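Local coordinates for protein adhesin (Streptococcus sanguinis SK1 = NCTC 7863, PDB 6VT2) that binds sialylated glycans through tandem Siglec-like modules of a serine-rich repeat adhesin, probably attaching the bacterium to host glycoproteins, at residues L253-I265 and L277-L289. Numbering follows the deposited sequence.
Sequences LLGLGFTFNTPNI and LVTTIRGTIPKSL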
loop_
_atom_site.group_PDB
_atom_site.type_symbol
_atom_site.label_atom_id
_atom_site.label_comp_id
_atom_site.label_asym_id
_atom_site.label_seq_id
_atom_site.Cartn_x
_atom_site.Cartn_y
_atom_site.Cartn_z
ATOM N N LEU A 253 -13.395 -31.810 -6.959
ATOM C CA LEU A 253 -12.819 -31.430 -5.672
ATOM C C LEU A 253 -13.865 -30.855 -4.745
ATOM O O LEU A 253 -13.866 -31.146 -3.536
ATOM C CB LEU A 253 -11.685 -30.433 -5.856
ATOM C CG LEU A 253 -10.748 -30.303 -4.681
ATOM C CD1 LEU A 253 -9.862 -31.520 -4.676
ATOM C CD2 LEU A 253 -9.924 -29.035 -4.718
ATOM N N LEU A 254 -14.785 -30.039 -5.266
ATOM C CA LEU A 254 -15.874 -29.586 -4.412
ATOM C C LEU A 254 -16.616 -30.768 -3.799
ATOM O O LEU A 254 -17.053 -30.714 -2.653
ATOM C CB LEU A 254 -16.865 -28.708 -5.175
ATOM C CG LEU A 254 -16.315 -27.368 -5.597
ATOM C CD1 LEU A 254 -17.411 -26.601 -6.331
ATOM C CD2 LEU A 254 -15.811 -26.573 -4.458
ATOM N N GLY A 255 -16.797 -31.812 -4.562
ATOM C CA GLY A 255 -17.535 -32.975 -4.119
ATOM C C GLY A 255 -16.894 -33.688 -2.963
ATOM O O GLY A 255 -17.569 -34.367 -2.189
ATOM N N LEU A 256 -15.598 -33.555 -2.847
ATOM C CA LEU A 256 -14.886 -34.110 -1.721
ATOM C C LEU A 256 -14.984 -33.245 -0.491
ATOM O O LEU A 256 -14.442 -33.629 0.544
ATOM C CB LEU A 256 -13.402 -34.252 -2.051
ATOM C CG LEU A 256 -13.022 -35.206 -3.155
ATOM C CD1 LEU A 256 -11.479 -35.216 -3.328
ATOM C CD2 LEU A 256 -13.543 -36.563 -2.830
ATOM N N GLY A 257 -15.598 -32.080 -0.579
ATOM C CA GLY A 257 -15.750 -31.196 0.546
ATOM C C GLY A 257 -14.726 -30.095 0.626
ATOM O O GLY A 257 -14.608 -29.487 1.679
ATOM N N PHE A 258 -14.017 -29.790 -0.462
ATOM C CA PHE A 258 -13.074 -28.693 -0.446
ATOM C C PHE A 258 -13.772 -27.370 -0.595
ATOM O O PHE A 258 -14.866 -27.281 -1.161
ATOM C CB PHE A 258 -12.092 -28.840 -1.600
ATOM C CG PHE A 258 -11.026 -29.830 -1.344
ATOM C CD1 PHE A 258 -11.291 -31.185 -1.188
ATOM C CD2 PHE A 258 -9.724 -29.400 -1.271
ATOM C CE1 PHE A 258 -10.232 -32.077 -0.963
ATOM C CE2 PHE A 258 -8.693 -30.302 -1.046
ATOM C CZ PHE A 258 -8.950 -31.643 -0.848
ATOM N N THR A 259 -13.090 -26.328 -0.141
ATOM C CA THR A 259 -13.533 -24.967 -0.354
ATOM C C THR A 259 -12.473 -24.183 -1.076
ATOM O O THR A 259 -11.291 -24.493 -0.990
ATOM C CB THR A 259 -13.878 -24.238 0.953
ATOM O OG1 THR A 259 -12.697 -24.114 1.763
ATOM C CG2 THR A 259 -14.963 -24.973 1.693
ATOM N N PHE A 260 -12.939 -23.174 -1.804
ATOM C CA PHE A 260 -12.111 -22.251 -2.575
ATOM C C PHE A 260 -12.487 -20.862 -2.092
ATOM O O PHE A 260 -13.589 -20.500 -2.136
ATOM C CB PHE A 260 -12.416 -22.288 -4.070
ATOM C CG PHE A 260 -11.892 -23.495 -4.778
ATOM C CD1 PHE A 260 -12.418 -24.734 -4.530
ATOM C CD2 PHE A 260 -10.919 -23.381 -5.738
ATOM C CE1 PHE A 260 -11.930 -25.847 -5.171
ATOM C CE2 PHE A 260 -10.434 -24.496 -6.367
ATOM C CZ PHE A 260 -10.928 -25.723 -6.066
ATOM N N ASN A 261 -11.549 -20.187 -1.515
ATOM C CA ASN A 261 -11.871 -18.821 -1.025
ATOM C C ASN A 261 -10.812 -17.763 -1.518
ATOM O O ASN A 261 -9.522 -17.898 -1.499
ATOM C CB ASN A 261 -11.926 -18.790 0.496
ATOM C CG ASN A 261 -12.392 -17.443 1.008
ATOM O OD1 ASN A 261 -11.630 -16.742 1.637
ATOM N ND2 ASN A 261 -13.635 -17.070 0.745
ATOM N N THR A 262 -11.307 -16.722 -2.184
ATOM C CA THR A 262 -10.425 -15.680 -2.735
ATOM C C THR A 262 -10.968 -14.426 -2.187
ATOM O O THR A 262 -11.723 -13.711 -2.734
ATOM C CB THR A 262 -10.527 -15.550 -4.239
ATOM O OG1 THR A 262 -10.313 -16.871 -4.682
ATOM C CG2 THR A 262 -9.540 -14.561 -4.797
ATOM N N PRO A 263 -10.708 -14.052 -0.800
ATOM C CA PRO A 263 -11.488 -13.025 -0.078
ATOM C C PRO A 263 -11.296 -11.613 -0.613
ATOM O O PRO A 263 -12.175 -10.766 -0.391
ATOM C CB PRO A 263 -10.979 -13.142 1.364
ATOM C CG PRO A 263 -9.635 -13.822 1.229
ATOM C CD PRO A 263 -9.707 -14.730 0.056
ATOM N N ASN A 264 -10.202 -11.326 -1.313
ATOM C CA ASN A 264 -9.974 -9.963 -1.803
ATOM C C ASN A 264 -10.379 -9.747 -3.266
ATOM O O ASN A 264 -10.021 -8.720 -3.870
ATOM C CB ASN A 264 -8.507 -9.602 -1.611
ATOM C CG ASN A 264 -8.131 -9.463 -0.154
ATOM O OD1 ASN A 264 -8.972 -9.624 0.722
ATOM N ND2 ASN A 264 -6.867 -9.186 0.106
ATOM N N ILE A 265 -11.154 -10.658 -3.828
ATOM C CA ILE A 265 -11.464 -10.625 -5.250
ATOM C C ILE A 265 -12.139 -9.337 -5.688
ATOM O O ILE A 265 -11.906 -8.875 -6.809
ATOM C CB ILE A 265 -12.307 -11.866 -5.602
ATOM C CG1 ILE A 265 -12.505 -11.944 -7.093
ATOM C CG2 ILE A 265 -13.653 -11.858 -4.899
ATOM C CD1 ILE A 265 -11.269 -12.157 -7.882
ATOM N N LEU A 277 -3.152 -11.447 -5.384
ATOM C CA LEU A 277 -4.415 -12.030 -5.005
ATOM C C LEU A 277 -4.201 -13.490 -4.627
ATOM O O LEU A 277 -3.546 -14.242 -5.355
ATOM C CB LEU A 277 -5.356 -11.945 -6.167
ATOM C CG LEU A 277 -6.778 -12.431 -5.959
ATOM C CD1 LEU A 277 -7.476 -11.570 -4.956
ATOM C CD2 LEU A 277 -7.519 -12.474 -7.260
ATOM N N VAL A 278 -4.847 -13.925 -3.564
ATOM C CA VAL A 278 -4.582 -15.258 -3.026
ATOM C C VAL A 278 -5.902 -15.992 -3.004
ATOM O O VAL A 278 -6.864 -15.524 -2.388
ATOM C CB VAL A 278 -3.987 -15.211 -1.617
ATOM C CG1 VAL A 278 -3.758 -16.633 -1.047
ATOM C CG2 VAL A 278 -2.650 -14.469 -1.595
ATOM N N THR A 279 -5.935 -17.157 -3.639
ATOM C CA THR A 279 -7.044 -18.104 -3.564
ATOM C C THR A 279 -6.545 -19.237 -2.656
ATOM O O THR A 279 -5.451 -19.770 -2.879
ATOM C CB THR A 279 -7.436 -18.680 -4.917
ATOM O OG1 THR A 279 -7.896 -17.635 -5.816
ATOM C CG2 THR A 279 -8.534 -19.707 -4.737
ATOM N N THR A 280 -7.299 -19.560 -1.619
ATOM C CA THR A 280 -6.960 -20.671 -0.728
ATOM C C THR A 280 -7.920 -21.802 -0.992
ATOM O O THR A 280 -9.133 -21.598 -1.052
ATOM C CB THR A 280 -7.043 -20.251 0.709
ATOM O OG1 THR A 280 -6.058 -19.229 0.940
ATOM C CG2 THR A 280 -6.688 -21.391 1.640
ATOM N N ILE A 281 -7.356 -22.953 -1.256
ATOM C CA ILE A 281 -8.069 -24.195 -1.441
ATOM C C ILE A 281 -7.846 -24.997 -0.183
ATOM O O ILE A 281 -6.706 -25.268 0.170
ATOM C CB ILE A 281 -7.558 -24.945 -2.670
ATOM C CG1 ILE A 281 -7.672 -24.097 -3.951
ATOM C CG2 ILE A 281 -8.319 -26.221 -2.818
ATOM C CD1 ILE A 281 -7.123 -24.739 -5.178
ATOM N N ARG A 282 -8.918 -25.411 0.462
ATOM C CA ARG A 282 -8.847 -26.149 1.723
ATOM C C ARG A 282 -9.672 -27.415 1.617
ATOM O O ARG A 282 -10.834 -27.383 1.214
ATOM C CB ARG A 282 -9.359 -25.248 2.796
ATOM C CG ARG A 282 -9.443 -25.930 4.190
ATOM C CD ARG A 282 -10.006 -24.986 5.226
ATOM N NE ARG A 282 -10.083 -25.743 6.468
ATOM C CZ ARG A 282 -10.445 -25.230 7.635
ATOM N NH1 ARG A 282 -10.454 -26.043 8.709
ATOM N NH2 ARG A 282 -10.805 -23.925 7.727
ATOM N N GLY A 283 -9.106 -28.508 2.080
ATOM C CA GLY A 283 -9.896 -29.702 2.179
ATOM C C GLY A 283 -9.053 -30.897 2.543
ATOM O O GLY A 283 -7.846 -30.788 2.715
ATOM N N THR A 284 -9.699 -32.062 2.536
ATOM C CA THR A 284 -9.070 -33.327 2.856
ATOM C C THR A 284 -9.309 -34.306 1.724
ATOM O O THR A 284 -10.454 -34.579 1.379
ATOM C CB THR A 284 -9.638 -33.881 4.150
ATOM O OG1 THR A 284 -9.428 -32.943 5.214
ATOM C CG2 THR A 284 -8.917 -35.194 4.566
ATOM N N ILE A 285 -8.245 -34.858 1.193
ATOM C CA ILE A 285 -8.378 -36.018 0.345
ATOM C C ILE A 285 -8.650 -37.211 1.243
ATOM O O ILE A 285 -7.778 -37.586 2.036
ATOM C CB ILE A 285 -7.104 -36.220 -0.468
ATOM C CG1 ILE A 285 -6.814 -35.054 -1.391
ATOM C CG2 ILE A 285 -7.197 -37.526 -1.299
ATOM C CD1 ILE A 285 -7.879 -34.706 -2.404
ATOM N N PRO A 286 -9.821 -37.814 1.194
ATOM C CA PRO A 286 -10.066 -38.973 2.062
ATOM C C PRO A 286 -9.328 -40.209 1.607
ATOM O O PRO A 286 -8.914 -40.322 0.457
ATOM C CB PRO A 286 -11.566 -39.167 1.951
ATOM C CG PRO A 286 -11.863 -38.718 0.498
ATOM C CD PRO A 286 -10.945 -37.553 0.262
ATOM N N LYS A 287 -9.146 -41.132 2.555
ATOM C CA LYS A 287 -8.319 -42.284 2.244
ATOM C C LYS A 287 -8.947 -43.162 1.178
ATOM O O LYS A 287 -8.235 -43.974 0.594
ATOM C CB LYS A 287 -8.036 -43.098 3.500
ATOM C CG LYS A 287 -9.237 -43.831 4.097
ATOM C CD LYS A 287 -8.895 -44.619 5.331
ATOM C CE LYS A 287 -10.047 -45.565 5.667
ATOM N NZ LYS A 287 -9.818 -46.240 6.973
ATOM N N SER A 288 -10.238 -42.983 0.910
ATOM C CA SER A 288 -10.878 -43.725 -0.162
ATOM C C SER A 288 -10.267 -43.419 -1.520
ATOM O O SER A 288 -10.477 -44.201 -2.458
ATOM C CB SER A 288 -12.345 -43.441 -0.232
ATOM O OG SER A 288 -12.527 -42.061 -0.423
ATOM N N LEU A 289 -9.540 -42.282 -1.664
ATOM C CA LEU A 289 -8.721 -42.025 -2.836
ATOM C C LEU A 289 -7.308 -42.525 -2.581
ATOM O O LEU A 289 -6.606 -41.956 -1.739
ATOM C CB LEU A 289 -8.702 -40.539 -3.160
ATOM C CG LEU A 289 -10.073 -40.033 -3.616
ATOM C CD1 LEU A 289 -9.986 -38.589 -3.892
ATOM C CD2 LEU A 289 -10.597 -40.748 -4.864
HETATM O O HOH W 1 -12.533 -31.743 2.283
HETATM O O HOH W 2 -12.662 -35.339 2.861
HETATM O O HOH W 3 -10.668 -22.253 1.207
HETATM O O HOH W 4 -7.838 -12.958 -1.726
#
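T259 and N261 pair with R282 and T280 through four backbone hydrogen bonds, T259 N to R282 O being 2.8 Å. Between these two hydrogen-bonded pairs, F260 faces I281 in a non-hydrogen-bonded pair. Strand 259-261 thus runs antiparallel to 277-283, whose other side bonds to strand 222-229; within the chain, 259-261 is the outermost strand of this sheet.

Past the strand end, side chains and water continue the polar link. T262 OG1 and T279 OG1 share a hydrogen bond of 2.8 Å; with T262 OG1 beside its own backbone N (chi1 -53°), the CG2 branch is turned to L277 CD1, 3.6 Å from T262 CG2. One water receives N264 N and donates to V278 O. At the other end, where a Schellman motif at G257 closes helix 244-255, another water joins L256 O to T284 N.

The F258 ring is sandwiched between G283 CA and L253 CD1: G283 CA lies 3.5 Å from the ring centroid, a CH-pi contact over one face, while L253 CD1 of its own segment covers the opposite face. I281 CG2 meets the edge of this ring, and I285 CD1 approaches F258 CZ at 3.6 Å. The I281 and F260 side chains run alongside each other, CG1 lying over the F260 ring, 4.1 Å from its centroid. L256 CD1 and L289 CD1 meet tip to tip at 3.7 Å, and the L289 side chain lies about 4 Å from the bound sialic acid.

R282 CB lies beside T259 OG1, and the extended chain beyond it carries NH1 to a salt bridge with E221. Directional backbone bonds thus fix the strand register, whereas apolar packing around F258 seats the helix end against the sheet of this V-set-like module, beside its glycan pocket.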